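Local coordinates for protein PT26-6P (PDB 2WB7) that is of unknown function but is encoded by an extrachromosomal mobile element of a euryarchaeon and combines immunoglobulin-like and helical domains, at residues G49-H54 with N83-T88. Sequence-based numbering, arbitrary orientation.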
loop_
_atom_site.group_PDB
_atom_site.type_symbol
_atom_site.label_atom_id
_atom_site.label_comp_id
_atom_site.label_asym_id
_atom_site.label_seq_id
_atom_site.Cartn_x
_atom_site.Cartn_y
_atom_site.Cartn_z
ATOM N N GLY A 49 -24.038 35.578 -7.461
ATOM C CA GLY A 49 -23.026 36.216 -6.630
ATOM C C GLY A 49 -21.956 36.912 -7.449
ATOM O O GLY A 49 -21.660 36.513 -8.579
ATOM N N GLN A 50 -21.381 37.966 -6.872
ATOM C CA GLN A 50 -20.345 38.754 -7.530
ATOM C C GLN A 50 -19.123 37.900 -7.853
ATOM O O GLN A 50 -18.134 38.394 -8.403
ATOM C CB GLN A 50 -19.916 39.928 -6.640
ATOM C CG GLN A 50 -21.033 40.880 -6.220
ATOM C CD GLN A 50 -21.662 40.478 -4.899
ATOM O OE1 GLN A 50 -21.780 39.285 -4.592
ATOM N NE2 GLN A 50 -22.066 41.476 -4.099
ATOM N N VAL A 51 -19.184 36.627 -7.470
ATOM C CA VAL A 51 -18.107 35.679 -7.716
ATOM C C VAL A 51 -18.701 34.272 -7.823
ATOM O O VAL A 51 -19.540 33.871 -7.015
ATOM C CB VAL A 51 -17.066 35.704 -6.582
ATOM C CG1 VAL A 51 -15.876 34.853 -6.948
ATOM C CG2 VAL A 51 -16.635 37.117 -6.287
ATOM N N LEU A 52 -18.285 33.538 -8.847
ATOM C CA LEU A 52 -18.634 32.135 -8.967
ATOM C C LEU A 52 -17.502 31.342 -8.331
ATOM O O LEU A 52 -16.328 31.637 -8.568
ATOM C CB LEU A 52 -18.817 31.733 -10.431
ATOM C CG LEU A 52 -20.215 31.912 -11.032
ATOM C CD1 LEU A 52 -21.263 31.032 -10.309
ATOM C CD2 LEU A 52 -20.606 33.379 -11.000
ATOM N N ILE A 53 -17.844 30.355 -7.506
ATOM C CA ILE A 53 -16.833 29.573 -6.799
ATOM C C ILE A 53 -16.882 28.115 -7.225
ATOM O O ILE A 53 -17.941 27.493 -7.179
ATOM C CB ILE A 53 -17.026 29.650 -5.271
ATOM C CG1 ILE A 53 -17.267 31.103 -4.839
ATOM C CG2 ILE A 53 -15.833 29.029 -4.553
ATOM C CD1 ILE A 53 -17.250 31.334 -3.329
ATOM N N HIS A 54 -15.734 27.587 -7.650
ATOM C CA HIS A 54 -15.580 26.166 -7.955
ATOM C C HIS A 54 -14.431 25.540 -7.171
ATOM O O HIS A 54 -13.348 26.131 -7.038
ATOM C CB HIS A 54 -15.371 25.959 -9.449
ATOM C CG HIS A 54 -16.535 26.400 -10.279
ATOM N ND1 HIS A 54 -17.561 25.549 -10.631
ATOM C CD2 HIS A 54 -16.848 27.610 -10.807
ATOM C CE1 HIS A 54 -18.454 26.213 -11.345
ATOM N NE2 HIS A 54 -18.043 27.464 -11.468
ATOM N N ASN A 83 -16.711 48.869 -12.147
ATOM C CA ASN A 83 -17.369 48.212 -11.028
ATOM C C ASN A 83 -16.594 47.002 -10.524
ATOM O O ASN A 83 -17.133 45.906 -10.388
ATOM C CB ASN A 83 -18.799 47.838 -11.404
ATOM C CG ASN A 83 -19.731 49.017 -11.324
ATOM O OD1 ASN A 83 -20.905 48.912 -11.646
ATOM N ND2 ASN A 83 -19.205 50.159 -10.894
ATOM N N LYS A 84 -15.321 47.232 -10.234
ATOM C CA LYS A 84 -14.401 46.167 -9.873
ATOM C C LYS A 84 -14.766 45.431 -8.584
ATOM O O LYS A 84 -15.191 46.033 -7.593
ATOM C CB LYS A 84 -12.980 46.717 -9.783
ATOM C CG LYS A 84 -12.412 47.093 -11.137
ATOM C CD LYS A 84 -11.097 47.832 -10.981
ATOM C CE LYS A 84 -10.447 48.102 -12.330
ATOM N NZ LYS A 84 -9.114 48.769 -12.178
ATOM N N VAL A 85 -14.589 44.112 -8.627
ATOM C CA VAL A 85 -14.768 43.252 -7.473
ATOM C C VAL A 85 -13.437 43.106 -6.741
ATOM O O VAL A 85 -12.442 42.728 -7.342
ATOM C CB VAL A 85 -15.258 41.870 -7.909
ATOM C CG1 VAL A 85 -15.225 40.924 -6.744
ATOM C CG2 VAL A 85 -16.661 41.971 -8.479
ATOM N N HIS A 86 -13.418 43.442 -5.455
ATOM C CA HIS A 86 -12.219 43.279 -4.621
ATOM C C HIS A 86 -12.372 42.051 -3.738
ATOM O O HIS A 86 -13.422 41.866 -3.114
ATOM C CB HIS A 86 -12.025 44.490 -3.709
ATOM C CG HIS A 86 -11.651 45.745 -4.428
ATOM N ND1 HIS A 86 -10.405 46.321 -4.313
ATOM C CD2 HIS A 86 -12.361 46.545 -5.258
ATOM C CE1 HIS A 86 -10.358 47.415 -5.051
ATOM N NE2 HIS A 86 -11.533 47.575 -5.631
ATOM N N ILE A 87 -11.339 41.215 -3.663
ATOM C CA ILE A 87 -11.400 40.066 -2.759
ATOM C C ILE A 87 -10.496 40.324 -1.564
ATOM O O ILE A 87 -9.287 40.509 -1.718
ATOM C CB ILE A 87 -11.031 38.762 -3.469
ATOM C CG1 ILE A 87 -11.768 38.670 -4.796
ATOM C CG2 ILE A 87 -11.415 37.580 -2.620
ATOM C CD1 ILE A 87 -11.423 37.430 -5.567
ATOM N N THR A 88 -11.082 40.366 -0.373
ATOM C CA THR A 88 -10.323 40.778 0.806
ATOM C C THR A 88 -9.778 39.604 1.588
ATOM O O THR A 88 -8.762 39.722 2.294
ATOM C CB THR A 88 -11.170 41.606 1.763
ATOM O OG1 THR A 88 -11.976 42.513 1.007
ATOM C CG2 THR A 88 -10.263 42.396 2.707
#
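Val51 and Val85 meet through their methyl groups between the two sheets of the first of the protein's two immunoglobulin-like domains, a family of the E-set clan. Residues 49-54 lead into strand 52-62 of one sheet, and residues 83-88 into strand 85-96 of the other; no hydrogen bond links the two segments, and the contact is made by side chains and one backbone carbonyl. From the CB of Val85, which points at the opposing segment, two branches diverge. CG1, anti to the backbone N (chi1 171°), reaches Val51 CG2 at 4.1 Å and lies 4.2 Å from Gln50 O. CG2 sits 3.9 Å from the same Gln50 O and 4.3 Å from Gln50 CB. One isopropyl group thus touches both a methyl of Val51 and the carbonyl oxygen of Gln50, the residue before Val51, while the amide end of Gln50 turns off elsewhere. For its part, Val51 offers CG2, the branch beside its own backbone N, and the two valine side chains cross at a slant. Leu73 and Leu210 also touch Val51, Ile75 and Phe208 also touch Val85, and the aromatic side chain of Phe208 meets Gln50 as well, so strands 66-75 and 198-213 also border the contact. The contact is small, 119 Å² over both sides, and Ile87 stays at its margin, Ile87 CD1 stopping 5.3 Å from Val51 CG2.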